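Local coordinates for carbohydrate binding module E1 (Uncultured bacterium, PDB 5KLE), which binds cello-oligosaccharides such as cellopentaose as a carbohydrate-binding module, and probably recognises cellulose-like glucans in plant cell walls, at residues G38-G43 against G77-K82; Y52-T55 against G60-N63; S56-I61 against T69-A74. All blocks are in the same frame, centred on the assembly; numbering follows the deposited sequence.

Interaction 1: residues G38-G43 against G77-K82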
loop_
_atom_site.group_PDB
_atom_site.type_symbol
_atom_site.label_atom_id
_atom_site.label_comp_id
_atom_site.label_asym_id
_atom_site.label_seq_id
_atom_site.Cartn_x
_atom_site.Cartn_y
_atom_site.Cartn_z
ATOM N N GLY A 38 -11.005 11.937 -0.784
ATOM C CA GLY A 38 -9.732 12.566 -0.525
ATOM C C GLY A 38 -8.565 11.933 -1.260
ATOM O O GLY A 38 -8.716 11.286 -2.309
ATOM N N THR A 39 -7.382 12.092 -0.665
ATOM C CA THR A 39 -6.118 11.699 -1.281
ATOM C C THR A 39 -5.455 10.613 -0.442
ATOM O O THR A 39 -5.305 10.767 0.779
ATOM C CB THR A 39 -5.170 12.889 -1.424
ATOM O OG1 THR A 39 -5.804 13.894 -2.233
ATOM C CG2 THR A 39 -3.867 12.465 -2.077
ATOM N N LEU A 40 -5.061 9.523 -1.105
ATOM C CA LEU A 40 -4.419 8.390 -0.417
ATOM C C LEU A 40 -3.066 8.792 0.180
ATOM O O LEU A 40 -2.298 9.543 -0.430
ATOM C CB LEU A 40 -4.211 7.240 -1.415
ATOM C CG LEU A 40 -3.470 6.005 -0.904
ATOM C CD1 LEU A 40 -4.409 5.240 0.045
ATOM C CD2 LEU A 40 -3.038 5.084 -2.064
ATOM N N GLN A 41 -2.770 8.269 1.372
ATOM C CA GLN A 41 -1.504 8.482 2.077
ATOM C C GLN A 41 -0.997 7.116 2.561
ATOM O O GLN A 41 -1.788 6.302 3.066
ATOM C CB GLN A 41 -1.746 9.384 3.311
ATOM C CG GLN A 41 -2.660 10.586 3.062
ATOM C CD GLN A 41 -2.019 11.718 2.267
ATOM O OE1 GLN A 41 -0.788 11.899 2.303
ATOM N NE2 GLN A 41 -2.847 12.526 1.609
ATOM N N ILE A 42 0.313 6.851 2.391
ATOM C CA ILE A 42 0.977 5.614 2.845
ATOM C C ILE A 42 2.093 6.038 3.790
ATOM O O ILE A 42 2.956 6.836 3.394
ATOM C CB ILE A 42 1.547 4.781 1.684
ATOM C CG1 ILE A 42 0.419 4.399 0.720
ATOM C CG2 ILE A 42 2.317 3.570 2.272
ATOM C CD1 ILE A 42 0.916 3.717 -0.566
ATOM N N GLY A 43 2.070 5.534 5.030
ATOM C CA GLY A 43 3.024 5.967 6.056
ATOM C C GLY A 43 3.720 4.840 6.792
ATOM O O GLY A 43 3.100 3.831 7.143
ATOM N N GLY A 77 -12.919 4.294 -3.697
ATOM C CA GLY A 77 -13.369 2.906 -3.744
ATOM C C GLY A 77 -12.313 1.919 -3.282
ATOM O O GLY A 77 -11.350 2.260 -2.582
ATOM N N ASP A 78 -12.495 0.663 -3.701
ATOM C CA ASP A 78 -11.566 -0.391 -3.304
ATOM C C ASP A 78 -10.310 -0.300 -4.154
ATOM O O ASP A 78 -10.385 -0.325 -5.393
ATOM C CB ASP A 78 -12.165 -1.776 -3.527
ATOM C CG ASP A 78 -13.272 -2.119 -2.556
ATOM O OD1 ASP A 78 -13.329 -1.552 -1.447
ATOM O OD2 ASP A 78 -14.066 -3.031 -2.899
ATOM N N LEU A 79 -9.161 -0.250 -3.494
ATOM C CA LEU A 79 -7.867 -0.218 -4.157
ATOM C C LEU A 79 -7.114 -1.477 -3.784
ATOM O O LEU A 79 -7.243 -1.967 -2.666
ATOM C CB LEU A 79 -7.042 0.975 -3.625
ATOM C CG LEU A 79 -7.605 2.354 -3.995
ATOM C CD1 LEU A 79 -6.772 3.383 -3.242
ATOM C CD2 LEU A 79 -7.575 2.627 -5.472
ATOM N N TYR A 80 -6.314 -1.997 -4.716
ATOM C CA TYR A 80 -5.443 -3.142 -4.463
ATOM C C TYR A 80 -3.997 -2.695 -4.639
ATOM O O TYR A 80 -3.600 -2.263 -5.732
ATOM C CB TYR A 80 -5.850 -4.336 -5.355
ATOM C CG TYR A 80 -7.264 -4.765 -4.995
ATOM C CD1 TYR A 80 -7.506 -5.619 -3.890
ATOM C CD2 TYR A 80 -8.377 -4.171 -5.604
ATOM C CE1 TYR A 80 -8.773 -5.934 -3.510
ATOM C CE2 TYR A 80 -9.662 -4.491 -5.197
ATOM C CZ TYR A 80 -9.858 -5.374 -4.170
ATOM O OH TYR A 80 -11.158 -5.660 -3.819
ATOM N N ILE A 81 -3.231 -2.766 -3.559
ATOM C CA ILE A 81 -1.895 -2.181 -3.477
ATOM C C ILE A 81 -0.881 -3.309 -3.265
ATOM O O ILE A 81 -0.875 -3.973 -2.204
ATOM C CB ILE A 81 -1.838 -1.132 -2.363
ATOM C CG1 ILE A 81 -3.001 -0.140 -2.585
ATOM C CG2 ILE A 81 -0.477 -0.443 -2.356
ATOM C CD1 ILE A 81 -3.030 1.051 -1.646
ATOM N N LYS A 82 -0.033 -3.548 -4.275
ATOM C CA LYS A 82 1.036 -4.548 -4.179
ATOM C C LYS A 82 2.286 -3.914 -3.578
ATOM O O LYS A 82 2.724 -2.834 -4.022
ATOM C CB LYS A 82 1.386 -5.124 -5.555
ATOM C CG LYS A 82 2.487 -6.191 -5.436
ATOM C CD LYS A 82 2.588 -7.058 -6.663
ATOM C CE LYS A 82 3.634 -8.166 -6.416
ATOM N NZ LYS A 82 3.974 -8.808 -7.695
#
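L40 and I81 meet tip to tip: in one of the two conformers of I81, the CD2 methyl of L40 comes to 4.1 Å from the CD1 methyl of I81. The same L40 methyl lies 4.3 Å from CD1 of L79, so one leucine methyl serves both L79 and I81, the two residues of 77-82 that turn inward. L40 gets there with CG anti to the backbone N (chi1 176°), beside its carbonyl carbon. In that conformer of I81 it is CG1, set beside the backbone N and anti to the carbonyl carbon (chi1 -52°), that carries CD1 across.

No hydrogen bond joins the two segments, and their nearest CA atoms, those of L40 and L79, are 10.0 Å apart. Such spacing belongs to the packing of two stacked sheets, here the facing layers of a beta-sandwich: strand 40-44 lies in one sheet and strand 77-86 in the other.

Further out, Y33 and K35 of strand 30-35 and I54 of strand 50-54 also pack on L40, while Y52 and I54 touch I81. Strand 40-44 is held in its own sheet by backbone bonds from L40 to V71 and from Q41 to D95. Next to L40, Q41 NE2 donates to T39 O at 3.1 Å, approaching from above the carbonyl plane, and Q41 OE1 is bonded to T70 OG1.

Interaction 2: residues Y52-T55 against G60-N63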
loop_
_atom_site.group_PDB
_atom_site.type_symbol
_atom_site.label_atom_id
_atom_site.label_comp_id
_atom_site.label_asym_id
_atom_site.label_seq_id
_atom_site.Cartn_x
_atom_site.Cartn_y
_atom_site.Cartn_z
ATOM N N TYR A 52 5.516 0.415 -4.077
ATOM C CA TYR A 52 4.165 -0.093 -4.298
ATOM C C TYR A 52 3.671 0.188 -5.711
ATOM O O TYR A 52 4.039 1.192 -6.339
ATOM C CB TYR A 52 3.144 0.641 -3.378
ATOM C CG TYR A 52 3.564 0.689 -1.917
ATOM C CD1 TYR A 52 3.066 -0.245 -0.987
ATOM C CD2 TYR A 52 4.530 1.617 -1.473
ATOM C CE1 TYR A 52 3.487 -0.230 0.341
ATOM C CE2 TYR A 52 4.980 1.615 -0.127
ATOM C CZ TYR A 52 4.411 0.707 0.773
ATOM O OH TYR A 52 4.849 0.679 2.100
ATOM N N ASN A 53 2.798 -0.687 -6.186
ATOM C CA ASN A 53 2.002 -0.465 -7.400
ATOM C C ASN A 53 0.529 -0.639 -7.054
ATOM O O ASN A 53 0.156 -1.644 -6.433
ATOM C CB ASN A 53 2.304 -1.500 -8.499
ATOM C CG ASN A 53 3.691 -1.359 -9.106
ATOM O OD1 ASN A 53 4.294 -0.292 -9.062
ATOM N ND2 ASN A 53 4.186 -2.445 -9.730
ATOM N N ILE A 54 -0.318 0.300 -7.497
ATOM C CA ILE A 54 -1.766 0.191 -7.301
ATOM C C ILE A 54 -2.375 -0.388 -8.568
ATOM O O ILE A 54 -2.111 0.114 -9.675
ATOM C CB ILE A 54 -2.389 1.566 -6.994
ATOM C CG1 ILE A 54 -1.837 2.090 -5.676
ATOM C CG2 ILE A 54 -3.921 1.476 -6.985
ATOM C CD1 ILE A 54 -2.344 3.471 -5.268
ATOM N N THR A 55 -3.187 -1.442 -8.431
ATOM C CA THR A 55 -3.751 -2.081 -9.629
ATOM C C THR A 55 -4.620 -1.088 -10.390
ATOM O O THR A 55 -5.487 -0.427 -9.815
ATOM C CB THR A 55 -4.547 -3.314 -9.232
ATOM O OG1 THR A 55 -3.648 -4.167 -8.505
ATOM C CG2 THR A 55 -5.068 -4.076 -10.492
ATOM N N GLY A 60 4.956 2.528 -9.105
ATOM C CA GLY A 60 6.257 2.995 -8.646
ATOM C C GLY A 60 6.213 3.994 -7.503
ATOM O O GLY A 60 7.091 4.872 -7.422
ATOM N N ILE A 61 5.213 3.901 -6.623
ATOM C CA ILE A 61 5.155 4.717 -5.414
ATOM C C ILE A 61 6.280 4.298 -4.481
ATOM O O ILE A 61 6.510 3.108 -4.295
ATOM C CB ILE A 61 3.794 4.468 -4.724
ATOM C CG1 ILE A 61 2.607 4.789 -5.648
ATOM C CG2 ILE A 61 3.690 5.209 -3.383
ATOM C CD1 ILE A 61 1.386 3.964 -5.292
ATOM N N THR A 62 6.949 5.253 -3.835
ATOM C CA THR A 62 8.014 4.920 -2.893
ATOM C C THR A 62 7.755 5.555 -1.534
ATOM O O THR A 62 7.149 6.629 -1.428
ATOM C CB THR A 62 9.408 5.364 -3.396
ATOM O OG1 THR A 62 9.429 6.794 -3.631
ATOM C CG2 THR A 62 9.747 4.642 -4.682
ATOM N N ASN A 63 8.276 4.906 -0.484
ATOM C CA ASN A 63 8.252 5.462 0.863
ATOM C C ASN A 63 9.584 5.171 1.545
ATOM O O ASN A 63 10.123 4.054 1.434
ATOM C CB ASN A 63 7.089 4.831 1.653
ATOM C CG ASN A 63 6.988 5.372 3.087
ATOM O OD1 ASN A 63 7.629 4.872 4.027
ATOM N ND2 ASN A 63 6.183 6.429 3.262
#
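Backbone hydrogen bonds pair Y52 with I61 in both directions. Y52 N donates to I61 O at 2.9 Å, and I61 N to Y52 O at 3.0 Å, an antiparallel hydrogen-bonded pair. G60 and I61 both face Y52, which defines a G1 beta bulge, with G60 supplying the positive phi (68°).

N53 adds a side-chain bond: with CG beside the backbone N (chi1 -69°), OD1 comes round to G60 N, 2.9 Å away, although CB itself points away. The bond is nearly straight (N-H...O 168°) and runs almost along the C=O axis. The Y52 hydroxyl is bonded to S50 OG, and the polar I61 O sits at the edge of the tyrosine ring, near its plane.

The apolar contacts lie on the face of the sheet that carries Y52 and I61. These two side chains cross at about a right angle, Y52 CB 4.1 Å from I61 CB. N63 CB lies at the ring edge, 4.2 Å from Y52 CE2, and I54 CG1 meets I61 CD1 at 3.7 Å.

Strands 50-54 and 61-63 form a beta hairpin at the margin of the five-stranded sheet: 77-86 borders 50-54 on its other side, while strands 40-44 and 90-96 of the second sheet pack against Y52.

Interaction 3: residues S56-I61 against T69-A74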
loop_
_atom_site.group_PDB
_atom_site.type_symbol
_atom_site.label_atom_id
_atom_site.label_comp_id
_atom_site.label_asym_id
_atom_site.label_seq_id
_atom_site.Cartn_x
_atom_site.Cartn_y
_atom_site.Cartn_z
ATOM N N SER A 56 -4.328 -0.940 -11.681
ATOM C CA SER A 56 -5.026 0.008 -12.558
ATOM C C SER A 56 -4.879 1.443 -12.092
ATOM O O SER A 56 -5.697 2.302 -12.456
ATOM C CB SER A 56 -6.500 -0.350 -12.730
ATOM O OG SER A 56 -6.650 -1.665 -13.244
ATOM N N GLY A 57 -3.807 1.735 -11.356
ATOM C CA GLY A 57 -3.590 3.069 -10.832
ATOM C C GLY A 57 -2.115 3.397 -10.739
ATOM O O GLY A 57 -1.285 2.817 -11.447
ATOM N N PRO A 58 -1.760 4.327 -9.860
ATOM C CA PRO A 58 -0.369 4.808 -9.799
ATOM C C PRO A 58 0.639 3.686 -9.558
ATOM O O PRO A 58 0.405 2.764 -8.768
ATOM C CB PRO A 58 -0.397 5.803 -8.635
ATOM C CG PRO A 58 -1.772 6.344 -8.657
ATOM C CD PRO A 58 -2.651 5.140 -9.011
ATOM N N GLN A 59 1.776 3.774 -10.259
ATOM C CA GLN A 59 2.829 2.762 -10.243
ATOM C C GLN A 59 4.125 3.364 -9.721
ATOM O O GLN A 59 4.375 4.571 -9.868
ATOM C CB GLN A 59 3.090 2.247 -11.659
ATOM C CG GLN A 59 1.864 1.718 -12.381
ATOM C CD GLN A 59 1.477 0.346 -11.851
ATOM O OE1 GLN A 59 2.218 -0.650 -11.983
ATOM N NE2 GLN A 59 0.304 0.273 -11.257
ATOM N N GLY A 60 4.956 2.528 -9.105
ATOM C CA GLY A 60 6.257 2.995 -8.646
ATOM C C GLY A 60 6.213 3.994 -7.503
ATOM O O GLY A 60 7.091 4.872 -7.422
ATOM N N ILE A 61 5.213 3.901 -6.623
ATOM C CA ILE A 61 5.155 4.717 -5.414
ATOM C C ILE A 61 6.280 4.298 -4.481
ATOM O O ILE A 61 6.510 3.108 -4.295
ATOM C CB ILE A 61 3.794 4.468 -4.724
ATOM C CG1 ILE A 61 2.607 4.789 -5.648
ATOM C CG2 ILE A 61 3.690 5.209 -3.383
ATOM C CD1 ILE A 61 1.386 3.964 -5.292
ATOM N N THR A 69 3.935 9.147 2.389
ATOM C CA THR A 69 3.927 9.399 0.952
ATOM C C THR A 69 2.502 9.733 0.544
ATOM O O THR A 69 1.587 8.934 0.773
ATOM C CB THR A 69 4.389 8.143 0.215
ATOM O OG1 THR A 69 5.732 7.841 0.608
ATOM C CG2 THR A 69 4.362 8.393 -1.280
ATOM N N THR A 70 2.317 10.891 -0.090
ATOM C CA THR A 70 1.029 11.251 -0.674
ATOM C C THR A 70 0.940 10.660 -2.079
ATOM O O THR A 70 1.894 10.778 -2.867
ATOM C CB THR A 70 0.893 12.776 -0.715
ATOM O OG1 THR A 70 0.942 13.269 0.622
ATOM C CG2 THR A 70 -0.403 13.200 -1.358
ATOM N N VAL A 71 -0.175 9.984 -2.387
ATOM C CA VAL A 71 -0.360 9.363 -3.706
ATOM C C VAL A 71 -1.511 10.077 -4.414
ATOM O O VAL A 71 -2.694 9.746 -4.216
ATOM C CB VAL A 71 -0.626 7.857 -3.589
ATOM C CG1 VAL A 71 -0.744 7.224 -4.988
ATOM C CG2 VAL A 71 0.483 7.166 -2.780
ATOM N N ALA A 72 -1.190 11.060 -5.254
ATOM C CA ALA A 72 -2.219 11.716 -6.043
ATOM C C ALA A 72 -2.774 10.757 -7.096
ATOM O O ALA A 72 -2.117 9.792 -7.512
ATOM C CB ALA A 72 -1.660 12.976 -6.726
ATOM N N ASN A 73 -4.019 10.979 -7.465
ATOM C CA ASN A 73 -4.626 10.268 -8.583
ATOM C C ASN A 73 -4.945 8.805 -8.276
ATOM O O ASN A 73 -5.098 8.004 -9.199
ATOM C CB ASN A 73 -3.783 10.374 -9.866
ATOM C CG ASN A 73 -3.402 11.806 -10.204
ATOM O OD1 ASN A 73 -4.215 12.730 -10.086
ATOM N ND2 ASN A 73 -2.152 11.999 -10.619
ATOM N N ALA A 74 -5.059 8.421 -7.011
ATOM C CA ALA A 74 -5.611 7.119 -6.658
ATOM C C ALA A 74 -7.131 7.229 -6.577
ATOM O O ALA A 74 -7.663 8.162 -5.965
ATOM C CB ALA A 74 -5.029 6.643 -5.326
#
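The loop of the 50-54/61-63 hairpin lies over T69 and V71 of strand 67-71 and the type II turn from V71 to A74. P58 makes the contact on the loop side. Its CG is 3.9 Å from V71 CG1 and also rests on the turn backbone, 3.6 Å from A72 O and 3.8 Å from N73 O. The pyrrolidine thus sits against both a valine methyl and two carbonyl oxygens, in van der Waals contact.

I61, just past the loop, covers T69 and V71. Its CG2 branch touches V71 CG2 at 3.8 Å and the methyl of T69, CG2, at 3.9 Å, while CD1 reaches V71 CG1. The side chains of I61 and V71 cross at about a right angle. With its CG1 anti to the backbone N (chi1 -177°), V71 presents one methyl to P58 and I61 CD1 and the other chiefly to I61 CG2.

This is an apolar joint at one margin of the beta-sandwich, where edge strand 61-63 of one sheet meets edge strand 67-71 of the other; no hydrogen bond crosses between the two segments. At I61, an alanine would lack CG1, CG2 and CD1, and is likely to leave V71 CG2 and the T69 methyl without this partner and open a gap beneath the hairpin.

T69 OG1 bonds to T62 O and N63 ND2, while its CG2 methyl faces I61. Within the loop, Q59 NE2 donates to G57 O at 3.0 Å, with the acceptor close to the plane of the Q59 amide.

From the N terminus, 38-43 comes first and meets 77-82 late in the chain, so interaction 1 closes the longest loop; both other contacts fall within it. Interaction 2 closes the short 50-54/61-63 hairpin. Interaction 3 begins in the loop of that hairpin and overlaps it at G60 and I61, then reaches forward to 69-74, so the two interlock rather than nest. Interaction 1 joins the sheets through the interior, interaction 2 completes the edge of one, and interaction 3 fastens that edge to the other sheet. Backbone bonds knit them together: K82 N to N53 O links interactions 1 and 2, and T69 N to I42 O links interactions 1 and 3.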